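Local coordinates for uncharacterized protein (Pseudomonas aeruginosa PAO1, PDB 4R1D) that binds calcium and is probably a lipase of the alpha/beta-hydrolase family, a type VI secretion effector (Tle4) captured in complex with its immunity protein Tli4, at residues A[148-151]-A[152-155]; A[139-142]-A[143-147]. All coordinates share one frame; numbering follows the deposited sequence. Where two conformers were deposited one is given.

Contacts 1 and 2 follow one another along a single helix, 141-155, with centres about 12 Å apart. Contact 2 covers the start of the helix and the residues just before it, where M140 takes the N-cap position. Contact 1 covers the last two turns. They touch where M148 CE meets V139 CG2 at 3.9 Å. The calcium ion lies beside contact 1. E152 binds it together with D156, D203 and the carbonyl of F202. Contact 2 does not reach the metal; its N145 side chain is about 10 Å from that of the calcium ligand E152. F53, on strand 48-54, packs against both contacts, on M148 and M151 in one and on Y144 in the other.

Contact 1 (A[148-151]-A[152-155]); sequences MGLM and ERRL. With CA (calcium ion), chain C.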
loop_
_atom_site.group_PDB
_atom_site.type_symbol
_atom_site.label_atom_id
_atom_site.label_comp_id
_atom_site.label_asym_id
_atom_site.label_seq_id
_atom_site.Cartn_x
_atom_site.Cartn_y
_atom_site.Cartn_z
ATOM N N MET A 148 15.273 -10.191 9.211
ATOM C CA MET A 148 14.782 -11.525 8.940
ATOM C C MET A 148 15.948 -12.518 8.903
ATOM O O MET A 148 15.848 -13.619 9.426
ATOM C CB MET A 148 13.966 -11.558 7.649
ATOM C CG MET A 148 12.574 -10.936 7.841
ATOM S SD MET A 148 11.485 -11.256 6.423
ATOM C CE MET A 148 12.293 -10.306 5.129
ATOM N N GLY A 149 17.059 -12.107 8.307
ATOM C CA GLY A 149 18.207 -12.986 8.193
ATOM C C GLY A 149 18.905 -13.148 9.530
ATOM O O GLY A 149 19.461 -14.205 9.831
ATOM N N LEU A 150 18.882 -12.093 10.335
ATOM C CA LEU A 150 19.493 -12.151 11.677
ATOM C C LEU A 150 18.753 -13.126 12.586
ATOM O O LEU A 150 19.364 -13.948 13.279
ATOM C CB LEU A 150 19.500 -10.760 12.316
ATOM C CG LEU A 150 19.999 -10.733 13.765
ATOM C CD1 LEU A 150 21.456 -11.167 13.810
ATOM C CD2 LEU A 150 19.849 -9.341 14.363
ATOM N N MET A 151 17.429 -13.007 12.623
ATOM C CA MET A 151 16.626 -13.898 13.433
ATOM C C MET A 151 16.824 -15.336 12.967
ATOM O O MET A 151 16.902 -16.268 13.773
ATOM C CB MET A 151 15.148 -13.503 13.359
ATOM C CG MET A 151 14.847 -12.181 14.027
ATOM S SD MET A 151 13.065 -11.890 14.211
ATOM C CE MET A 151 12.528 -11.731 12.482
ATOM N N GLU A 152 16.905 -15.518 11.657
ATOM C CA GLU A 152 17.062 -16.867 11.113
ATOM C C GLU A 152 18.359 -17.495 11.626
ATOM O O GLU A 152 18.358 -18.625 12.124
ATOM C CB GLU A 152 17.061 -16.826 9.582
ATOM C CG GLU A 152 17.074 -18.198 8.916
ATOM C CD GLU A 152 15.686 -18.794 8.751
ATOM O OE1 GLU A 152 14.700 -18.044 8.656
ATOM O OE2 GLU A 152 15.571 -20.029 8.710
ATOM N N ARG A 153 19.467 -16.769 11.505
ATOM C CA ARG A 153 20.752 -17.329 11.930
ATOM C C ARG A 153 20.850 -17.445 13.442
ATOM O O ARG A 153 21.363 -18.441 13.968
ATOM C CB ARG A 153 21.952 -16.561 11.359
ATOM C CG ARG A 153 22.211 -15.153 11.856
ATOM C CD ARG A 153 23.500 -14.610 11.198
ATOM N NE ARG A 153 23.901 -13.313 11.730
ATOM C CZ ARG A 153 24.859 -13.138 12.635
ATOM N NH1 ARG A 153 25.541 -14.180 13.103
ATOM N NH2 ARG A 153 25.142 -11.917 13.066
ATOM N N ARG A 154 20.354 -16.436 14.147
ATOM C CA ARG A 154 20.382 -16.493 15.612
ATOM C C ARG A 154 19.549 -17.666 16.124
ATOM O O ARG A 154 20.000 -18.436 16.971
ATOM C CB ARG A 154 19.895 -15.171 16.222
ATOM C CG ARG A 154 20.872 -13.989 16.029
ATOM C CD ARG A 154 21.873 -13.894 17.176
ATOM N NE ARG A 154 22.676 -12.676 17.101
ATOM C CZ ARG A 154 23.919 -12.626 16.636
ATOM N NH1 ARG A 154 24.520 -13.736 16.215
ATOM N NH2 ARG A 154 24.570 -11.466 16.602
ATOM N N LEU A 155 18.342 -17.827 15.602
ATOM C CA LEU A 155 17.452 -18.873 16.118
ATOM C C LEU A 155 17.872 -20.280 15.682
ATOM O O LEU A 155 17.475 -21.275 16.298
ATOM C CB LEU A 155 15.990 -18.584 15.759
ATOM C CG LEU A 155 15.429 -17.305 16.400
ATOM C CD1 LEU A 155 14.123 -16.878 15.731
ATOM C CD2 LEU A 155 15.228 -17.485 17.909
HETATM CA CA CA C . 15.836 -21.909 10.213
HETATM O O HOH W 1 16.685 -22.708 7.918
HETATM O O HOH W 2 16.012 -24.499 10.678
#
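L150 CD1 lies over one face of the R154 guanidinium, 3.7 Å above the plane and shifted toward its rim. The same methyl meets the R153 guanidinium obliquely, 3.8 Å from R153 NH2. In R154, chi1 (-70°) puts CG 3.6 Å from L150 CD1, and the bend at chi2 (-90°) then carries the guanidinium across that methyl. R153 instead runs extended from CG to NE. One leucine branch thus serves two arginines, three and four residues further on.

This is the C-terminal half of helix 141-155, held by regular i to i+4 backbone bonds. R154 N to L150 O and L155 N to M151 O each measure 2.8 Å. M151 and L155 line another side, with M151 CB 4.3 Å from L155 CD1. Both side chains also touch helix 542-556 and strand 201-206.

E152 carries the metal. Both its carboxylate oxygens are held, which should fix the rotation of the group. OE2 binds the calcium ion at 2.4 Å, beside two waters, D156 OD2, D203 OD1 and the F202 carbonyl oxygen. The other oxygen, OE1, takes a salt bridge from R134 and a hydrogen bond from V204 N.

Contact 2 (A[139-142]-A[143-147]); sequences VMRS and AYNPV
R141 O receives two backbone N-H groups. The strong bond comes from N145 N at 2.8 Å, and a weak one comes from Y144 N at 3.3 Å. P146 CD also presses on this oxygen, 3.2 Å away.

The setting is the N-terminal turn of helix 141-155, with M140 at the N-cap position. Y144 N shares its hydrogen with M140 O as well, at 3.2 Å and a bent N-H...O angle of 137°. The N atoms of both P146 and V147 lack a bond to the preceding turn, the first because proline has no N-H, and the helix kinks there. The proline ring fills that position, with CG and CD lying against S142 O.

Y144 has A143 CB over the centre of one ring face, 4.0 Å above the plane. Its CG stands beside the backbone N (chi1 -61°), which turns the ring back toward V139. V139 crosses the tyrosine side chain at about a right angle, with V139 CB 3.7 Å from Y144 CD2. Further out, the ring meets F53 and H255, and Y144 OH is hydrogen-bonded to G56 N. The tyrosine thus joins the helix start to the ends of the neighbouring strands 48-54 and 250-255, in the parallel sheet of the alpha/beta-hydrolase fold, and to the loop after the first of them.

R141 and N145 lie one turn apart, with the guanidinium and amide planes 71° apart. N145 is buried, and both ends of its amide are satisfied: OD1 takes a hydrogen bond from D120 N, and ND2 gives one to W136 O. R141 NE is bonded to T118 OG1. Between the two side chains the touch is through the aliphatic part of the arginine, R141 CD lying 3.9 Å from N145 OD1.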
loop_
_atom_site.group_PDB
_atom_site.type_symbol
_atom_site.label_atom_id
_atom_site.label_comp_id
_atom_site.label_asym_id
_atom_site.label_seq_id
_atom_site.Cartn_x
_atom_site.Cartn_y
_atom_site.Cartn_z
ATOM N N VAL A 139 9.072 -7.641 0.411
ATOM C CA VAL A 139 9.164 -6.444 1.251
ATOM C C VAL A 139 10.437 -5.626 1.031
ATOM O O VAL A 139 11.422 -6.123 0.483
ATOM C CB VAL A 139 9.054 -6.801 2.752
ATOM C CG1 VAL A 139 7.708 -7.432 3.044
ATOM C CG2 VAL A 139 10.196 -7.723 3.165
ATOM N N MET A 140 10.407 -4.370 1.479
ATOM C CA MET A 140 11.537 -3.459 1.319
ATOM C C MET A 140 12.823 -4.109 1.836
ATOM O O MET A 140 12.913 -4.524 2.998
ATOM C CB MET A 140 11.253 -2.149 2.055
ATOM C CG MET A 140 12.249 -1.045 1.781
ATOM S SD MET A 140 11.725 0.476 2.596
ATOM C CE MET A 140 12.996 1.592 2.017
ATOM N N ARG A 141 13.818 -4.206 0.966
ATOM C CA ARG A 141 14.991 -5.015 1.293
ATOM C C ARG A 141 15.813 -4.489 2.471
ATOM O O ARG A 141 16.044 -5.208 3.439
ATOM C CB ARG A 141 15.890 -5.208 0.073
ATOM C CG ARG A 141 17.161 -5.928 0.455
ATOM C CD ARG A 141 17.710 -6.758 -0.665
ATOM N NE ARG A 141 17.798 -6.022 -1.911
ATOM C CZ ARG A 141 18.484 -4.898 -2.085
ATOM N NH1 ARG A 141 19.138 -4.348 -1.075
ATOM N NH2 ARG A 141 18.506 -4.323 -3.279
ATOM N N SER A 142 16.262 -3.246 2.381
ATOM C CA SER A 142 17.113 -2.679 3.433
ATOM C C SER A 142 16.421 -2.655 4.796
ATOM O O SER A 142 17.046 -2.883 5.834
ATOM C CB SER A 142 17.563 -1.263 3.053
ATOM O OG SER A 142 16.448 -0.384 3.011
ATOM N N ALA A 143 15.128 -2.362 4.797
ATOM C CA ALA A 143 14.391 -2.226 6.052
ATOM C C ALA A 143 14.153 -3.551 6.761
ATOM O O ALA A 143 14.150 -3.601 8.001
ATOM C CB ALA A 143 13.068 -1.514 5.824
ATOM N N TYR A 144 13.963 -4.616 5.978
ATOM C CA TYR A 144 13.490 -5.891 6.530
ATOM C C TYR A 144 14.356 -7.130 6.315
ATOM O O TYR A 144 14.346 -8.027 7.150
ATOM C CB TYR A 144 12.103 -6.181 5.994
ATOM C CG TYR A 144 11.097 -5.121 6.373
ATOM C CD1 TYR A 144 10.985 -4.670 7.688
ATOM C CD2 TYR A 144 10.279 -4.558 5.416
ATOM C CE1 TYR A 144 10.048 -3.692 8.031
ATOM C CE2 TYR A 144 9.344 -3.600 5.743
ATOM C CZ TYR A 144 9.230 -3.167 7.051
ATOM O OH TYR A 144 8.278 -2.204 7.349
ATOM N N ASN A 145 15.082 -7.214 5.203
ATOM C CA ASN A 145 15.892 -8.415 4.966
ATOM C C ASN A 145 16.972 -8.682 6.039
ATOM O O ASN A 145 17.146 -9.823 6.467
ATOM C CB ASN A 145 16.491 -8.439 3.542
ATOM C CG ASN A 145 15.490 -8.923 2.474
ATOM O OD1 ASN A 145 15.889 -9.478 1.453
ATOM N ND2 ASN A 145 14.196 -8.729 2.719
ATOM N N PRO A 146 17.676 -7.629 6.495
ATOM C CA PRO A 146 18.664 -7.851 7.562
ATOM C C PRO A 146 18.063 -8.469 8.827
ATOM O O PRO A 146 18.627 -9.424 9.347
ATOM C CB PRO A 146 19.221 -6.444 7.836
ATOM C CG PRO A 146 19.018 -5.700 6.546
ATOM C CD PRO A 146 17.704 -6.245 5.993
ATOM N N VAL A 147 16.937 -7.969 9.325
ATOM C CA VAL A 147 16.417 -8.528 10.572
ATOM C C VAL A 147 15.843 -9.933 10.383
ATOM O O VAL A 147 15.940 -10.781 11.269
ATOM C CB VAL A 147 15.385 -7.595 11.245
ATOM C CG1 VAL A 147 14.091 -7.534 10.433
ATOM C CG2 VAL A 147 15.117 -8.042 12.688
#